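Local coordinates for Iron(3+)-hydroxamate-binding protein FhuD (Bacillus subtilis subsp. subtilis, PDB 3G9Q) that binds iron(3+)-hydroxamate complexes such as ferrichrome and hands them to the membrane permease of the FhuCBGD ABC transporter for iron import, at residues P204-S218 with L234-I248. Sequence-based numbering, arbitrary orientation.
Sequences PDFAGDYIFAGPWQS and LNAVKNGHVYKMDPI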
loop_
_atom_site.group_PDB
_atom_site.type_symbol
_atom_site.label_atom_id
_atom_site.label_comp_id
_atom_site.label_asym_id
_atom_site.label_seq_id
_atom_site.Cartn_x
_atom_site.Cartn_y
_atom_site.Cartn_z
ATOM N N PRO A 204 -0.631 15.714 20.644
ATOM C CA PRO A 204 0.733 15.939 21.133
ATOM C C PRO A 204 1.276 14.752 21.920
ATOM O O PRO A 204 2.468 14.682 22.193
ATOM C CB PRO A 204 0.587 17.166 22.028
ATOM C CG PRO A 204 -0.566 17.891 21.418
ATOM C CD PRO A 204 -1.526 16.776 21.122
ATOM N N ASP A 205 0.403 13.824 22.291
ATOM C CA ASP A 205 0.825 12.665 23.058
ATOM C C ASP A 205 1.339 11.542 22.172
ATOM O O ASP A 205 2.064 10.656 22.628
ATOM C CB ASP A 205 -0.332 12.161 23.922
ATOM C CG ASP A 205 -0.867 13.227 24.859
ATOM O OD1 ASP A 205 -1.902 12.974 25.521
ATOM O OD2 ASP A 205 -0.252 14.318 24.933
ATOM N N PHE A 206 0.964 11.576 20.901
ATOM C CA PHE A 206 1.387 10.553 19.949
ATOM C C PHE A 206 2.446 11.068 18.993
ATOM O O PHE A 206 3.400 10.364 18.680
ATOM C CB PHE A 206 0.191 10.089 19.129
ATOM C CG PHE A 206 -0.652 9.072 19.816
ATOM C CD1 PHE A 206 -0.251 7.733 19.847
ATOM C CD2 PHE A 206 -1.863 9.436 20.400
ATOM C CE1 PHE A 206 -1.046 6.761 20.441
ATOM C CE2 PHE A 206 -2.671 8.475 21.001
ATOM C CZ PHE A 206 -2.260 7.125 21.020
ATOM N N ALA A 207 2.246 12.301 18.528
ATOM C CA ALA A 207 3.131 12.961 17.580
ATOM C C ALA A 207 4.614 12.730 17.811
ATOM O O ALA A 207 5.153 13.001 18.889
ATOM C CB ALA A 207 2.840 14.443 17.569
ATOM N N GLY A 208 5.267 12.222 16.775
ATOM C CA GLY A 208 6.689 11.976 16.851
ATOM C C GLY A 208 7.475 13.119 16.242
ATOM O O GLY A 208 6.919 14.182 15.938
ATOM N N ASP A 209 8.775 12.879 16.073
ATOM C CA ASP A 209 9.739 13.829 15.504
ATOM C C ASP A 209 9.436 14.086 14.034
ATOM O O ASP A 209 9.557 15.214 13.555
ATOM C CB ASP A 209 11.153 13.257 15.663
ATOM C CG ASP A 209 11.545 13.066 17.128
ATOM O OD1 ASP A 209 11.842 14.079 17.793
ATOM O OD2 ASP A 209 11.540 11.921 17.624
ATOM N N TYR A 210 9.060 13.024 13.324
ATOM C CA TYR A 210 8.696 13.128 11.912
ATOM C C TYR A 210 7.295 12.566 11.726
ATOM O O TYR A 210 6.930 11.576 12.356
ATOM C CB TYR A 210 9.675 12.366 11.017
ATOM C CG TYR A 210 11.080 12.906 11.058
ATOM C CD1 TYR A 210 11.939 12.578 12.114
ATOM C CD2 TYR A 210 11.550 13.757 10.053
ATOM C CE1 TYR A 210 13.231 13.080 12.175
ATOM C CE2 TYR A 210 12.845 14.267 10.102
ATOM C CZ TYR A 210 13.682 13.925 11.166
ATOM O OH TYR A 210 14.974 14.424 11.230
ATOM N N ILE A 211 6.517 13.199 10.857
ATOM C CA ILE A 211 5.157 12.755 10.622
ATOM C C ILE A 211 4.742 12.697 9.165
ATOM O O ILE A 211 5.045 13.587 8.381
ATOM C CB ILE A 211 4.154 13.662 11.333
ATOM C CG1 ILE A 211 4.579 13.875 12.791
ATOM C CG2 ILE A 211 2.767 13.030 11.253
ATOM C CD1 ILE A 211 4.733 12.708 13.715
ATOM N N PHE A 212 4.048 11.630 8.806
ATOM C CA PHE A 212 3.540 11.473 7.452
ATOM C C PHE A 212 2.031 11.600 7.594
ATOM O O PHE A 212 1.359 10.625 7.902
ATOM C CB PHE A 212 3.887 10.086 6.905
ATOM C CG PHE A 212 5.278 9.970 6.376
ATOM C CD1 PHE A 212 6.288 9.428 7.148
ATOM C CD2 PHE A 212 5.584 10.437 5.107
ATOM C CE1 PHE A 212 7.585 9.358 6.661
ATOM C CE2 PHE A 212 6.873 10.367 4.620
ATOM C CZ PHE A 212 7.877 9.829 5.396
ATOM N N ALA A 213 1.488 12.788 7.387
ATOM C CA ALA A 213 0.052 12.936 7.545
ATOM C C ALA A 213 -0.672 13.259 6.257
ATOM O O ALA A 213 -0.089 13.790 5.306
ATOM C CB ALA A 213 -0.258 13.993 8.585
ATOM N N GLY A 214 -1.959 12.934 6.236
ATOM C CA GLY A 214 -2.759 13.210 5.065
ATOM C C GLY A 214 -4.189 12.783 5.285
ATOM O O GLY A 214 -4.508 12.178 6.312
ATOM N N PRO A 215 -5.087 13.098 4.341
ATOM C CA PRO A 215 -6.483 12.700 4.510
ATOM C C PRO A 215 -6.671 11.182 4.364
ATOM O O PRO A 215 -5.829 10.486 3.784
ATOM C CB PRO A 215 -7.200 13.494 3.419
ATOM C CG PRO A 215 -6.165 13.593 2.350
ATOM C CD PRO A 215 -4.913 13.911 3.121
ATOM N N TRP A 216 -7.778 10.682 4.917
ATOM C CA TRP A 216 -8.122 9.263 4.857
ATOM C C TRP A 216 -8.541 8.885 3.438
ATOM O O TRP A 216 -8.551 7.709 3.081
ATOM C CB TRP A 216 -9.251 8.952 5.835
ATOM C CG TRP A 216 -9.632 7.520 5.846
ATOM C CD1 TRP A 216 -8.863 6.473 6.256
ATOM C CD2 TRP A 216 -10.882 6.965 5.429
ATOM N NE1 TRP A 216 -9.556 5.294 6.125
ATOM C CE2 TRP A 216 -10.801 5.566 5.619
ATOM C CE3 TRP A 216 -12.065 7.513 4.914
ATOM C CZ2 TRP A 216 -11.860 4.703 5.313
ATOM C CZ3 TRP A 216 -13.119 6.655 4.610
ATOM C CH2 TRP A 216 -13.005 5.263 4.812
ATOM N N GLN A 217 -8.897 9.901 2.658
ATOM C CA GLN A 217 -9.253 9.750 1.261
ATOM C C GLN A 217 -9.281 11.112 0.592
ATOM O O GLN A 217 -9.376 12.135 1.272
ATOM C CB GLN A 217 -10.594 9.039 1.099
ATOM C CG GLN A 217 -10.454 7.522 0.815
ATOM C CD GLN A 217 -9.547 7.186 -0.399
ATOM O OE1 GLN A 217 -9.740 7.714 -1.508
ATOM N NE2 GLN A 217 -8.565 6.295 -0.185
ATOM N N SER A 218 -9.183 11.130 -0.737
ATOM C CA SER A 218 -9.182 12.388 -1.488
ATOM C C SER A 218 -10.575 12.984 -1.618
ATOM O O SER A 218 -10.799 14.134 -1.248
ATOM C CB SER A 218 -8.581 12.176 -2.883
ATOM O OG SER A 218 -7.174 11.982 -2.835
ATOM N N LEU A 234 2.592 21.417 16.916
ATOM C CA LEU A 234 3.364 20.198 17.125
ATOM C C LEU A 234 4.791 20.453 16.682
ATOM O O LEU A 234 5.029 21.120 15.670
ATOM C CB LEU A 234 2.797 19.026 16.316
ATOM C CG LEU A 234 1.453 18.441 16.746
ATOM C CD1 LEU A 234 1.041 17.339 15.787
ATOM C CD2 LEU A 234 1.564 17.913 18.154
ATOM N N ASN A 235 5.734 19.914 17.446
ATOM C CA ASN A 235 7.149 20.075 17.159
ATOM C C ASN A 235 7.516 19.614 15.743
ATOM O O ASN A 235 8.275 20.284 15.044
ATOM C CB ASN A 235 7.978 19.338 18.227
ATOM C CG ASN A 235 7.290 18.066 18.741
ATOM O OD1 ASN A 235 6.151 18.112 19.237
ATOM N ND2 ASN A 235 7.984 16.924 18.629
ATOM N N ALA A 236 6.955 18.489 15.310
ATOM C CA ALA A 236 7.238 17.958 13.977
ATOM C C ALA A 236 6.950 18.978 12.882
ATOM O O ALA A 236 7.752 19.165 11.971
ATOM C CB ALA A 236 6.412 16.698 13.737
ATOM N N VAL A 237 5.791 19.621 12.970
ATOM C CA VAL A 237 5.385 20.619 11.995
ATOM C C VAL A 237 6.257 21.858 12.103
ATOM O O VAL A 237 6.647 22.445 11.088
ATOM C CB VAL A 237 3.936 21.047 12.208
ATOM C CG1 VAL A 237 3.512 21.981 11.088
ATOM C CG2 VAL A 237 3.037 19.823 12.263
ATOM N N LYS A 238 6.561 22.258 13.333
ATOM C CA LYS A 238 7.386 23.442 13.553
ATOM C C LYS A 238 8.750 23.264 12.874
ATOM O O LYS A 238 9.262 24.181 12.227
ATOM C CB LYS A 238 7.575 23.683 15.061
ATOM C CG LYS A 238 7.147 25.062 15.563
ATOM C CD LYS A 238 5.623 25.232 15.571
ATOM C CE LYS A 238 5.104 26.157 14.445
ATOM N NZ LYS A 238 5.301 25.649 13.044
ATOM N N ASN A 239 9.319 22.069 13.018
ATOM C CA ASN A 239 10.619 21.744 12.442
ATOM C C ASN A 239 10.493 21.332 10.977
ATOM O O ASN A 239 11.451 20.839 10.380
ATOM C CB ASN A 239 11.288 20.620 13.247
ATOM C CG ASN A 239 11.470 20.983 14.724
ATOM O OD1 ASN A 239 11.974 22.061 15.040
ATOM N ND2 ASN A 239 11.074 20.082 15.629
ATOM N N GLY A 240 9.306 21.534 10.401
ATOM C CA GLY A 240 9.070 21.183 9.006
ATOM C C GLY A 240 9.337 19.725 8.653
ATOM O O GLY A 240 9.790 19.434 7.551
ATOM N N HIS A 241 9.053 18.822 9.593
ATOM C CA HIS A 241 9.247 17.383 9.415
ATOM C C HIS A 241 7.936 16.621 9.206
ATOM O O HIS A 241 7.767 15.502 9.703
ATOM C CB HIS A 241 9.963 16.777 10.621
ATOM C CG HIS A 241 11.356 17.280 10.815
ATOM N ND1 HIS A 241 12.124 17.760 9.776
ATOM C CD2 HIS A 241 12.142 17.324 11.918
ATOM C CE1 HIS A 241 13.324 18.076 10.231
ATOM N NE2 HIS A 241 13.360 17.821 11.526
ATOM N N VAL A 242 7.001 17.255 8.509
ATOM C CA VAL A 242 5.729 16.632 8.193
ATOM C C VAL A 242 5.658 16.566 6.683
ATOM O O VAL A 242 5.923 17.552 5.988
ATOM C CB VAL A 242 4.522 17.424 8.730
ATOM C CG1 VAL A 242 4.349 17.148 10.212
ATOM C CG2 VAL A 242 4.714 18.905 8.484
ATOM N N TYR A 243 5.307 15.388 6.182
ATOM C CA TYR A 243 5.227 15.154 4.754
ATOM C C TYR A 243 3.830 14.715 4.343
ATOM O O TYR A 243 3.241 13.838 4.963
ATOM C CB TYR A 243 6.259 14.100 4.396
ATOM C CG TYR A 243 7.549 14.315 5.152
ATOM C CD1 TYR A 243 8.347 15.440 4.912
ATOM C CD2 TYR A 243 7.954 13.418 6.129
ATOM C CE1 TYR A 243 9.515 15.662 5.625
ATOM C CE2 TYR A 243 9.113 13.622 6.847
ATOM C CZ TYR A 243 9.895 14.741 6.593
ATOM O OH TYR A 243 11.074 14.892 7.290
ATOM N N LYS A 244 3.318 15.350 3.292
ATOM C CA LYS A 244 1.994 15.088 2.745
ATOM C C LYS A 244 1.926 13.696 2.152
ATOM O O LYS A 244 2.612 13.385 1.175
ATOM C CB LYS A 244 1.664 16.121 1.665
ATOM C CG LYS A 244 1.311 17.524 2.172
ATOM C CD LYS A 244 -0.181 17.653 2.460
ATOM C CE LYS A 244 -1.026 17.534 1.184
ATOM N NZ LYS A 244 -2.499 17.440 1.473
HETATM N N MSE A 245 1.082 12.865 2.751
HETATM C CA MSE A 245 0.911 11.493 2.315
HETATM C C MSE A 245 -0.307 11.384 1.411
HETATM O O MSE A 245 -1.393 11.817 1.773
HETATM C CB MSE A 245 0.756 10.599 3.545
HETATM C CG MSE A 245 0.575 9.128 3.229
HETATM SE SE MSE A 245 0.446 8.021 4.828
HETATM C CE MSE A 245 2.307 7.495 4.992
ATOM N N ASP A 246 -0.126 10.822 0.226
ATOM C CA ASP A 246 -1.233 10.674 -0.706
ATOM C C ASP A 246 -2.029 9.412 -0.379
ATOM O O ASP A 246 -1.524 8.287 -0.484
ATOM C CB ASP A 246 -0.706 10.630 -2.143
ATOM C CG ASP A 246 -1.816 10.610 -3.169
ATOM O OD1 ASP A 246 -2.756 11.425 -3.038
ATOM O OD2 ASP A 246 -1.746 9.795 -4.112
ATOM N N PRO A 247 -3.302 9.590 0.006
ATOM C CA PRO A 247 -4.194 8.488 0.364
ATOM C C PRO A 247 -4.372 7.375 -0.677
ATOM O O PRO A 247 -4.535 6.211 -0.312
ATOM C CB PRO A 247 -5.499 9.209 0.717
ATOM C CG PRO A 247 -5.469 10.419 -0.141
ATOM C CD PRO A 247 -4.039 10.866 -0.066
ATOM N N ILE A 248 -4.324 7.726 -1.959
ATOM C CA ILE A 248 -4.477 6.752 -3.038
ATOM C C ILE A 248 -3.205 5.937 -3.267
ATOM O O ILE A 248 -3.252 4.751 -3.590
ATOM C CB ILE A 248 -4.839 7.446 -4.352
ATOM C CG1 ILE A 248 -5.994 8.424 -4.101
ATOM C CG2 ILE A 248 -5.182 6.384 -5.420
ATOM C CD1 ILE A 248 -6.275 9.390 -5.248
#
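I211 and V242 pair in parallel where strand 210-215 meets strand 242-244, the segment axes crossing at -29°. The I211 amide donates to H241 O (2.9 Å, nearly straight) and the I211 carbonyl accepts from Y243 N; further along, M245 N reaches A213 O at 3.0 Å from above the carbonyl plane, while A213 N to Y243 O is weak. Strand 242-244 is an outermost strand of the mixed five-stranded sheet, next to 210-215, which has 148-154 on its other side, in one lobe of this two-lobed class of solute-binding protein. Before strand 242-244, a Schellman motif at G240 ends helix 235-238, whose A236 CB packs 3.5 Å from I211 CG1. The F212 and Y243 rings, on one sheet face, meet obliquely, planes at 51°, with Y243 CD2 over the F212 ring; the selenomethionine M245, bent at chi3 (-94°), brings its CE to 3.6 Å from F212 CB. Y210 and H241 form an offset stack, centroids 4.2 Å apart, H241 CD2 over one face of Y210, while Y243 OH lies at the Y210 edge. An alanine in place of H241 would probably leave this face without its stacking partner. Ending strand 210-215, P215 O lies 3.3 Å from P247 CB.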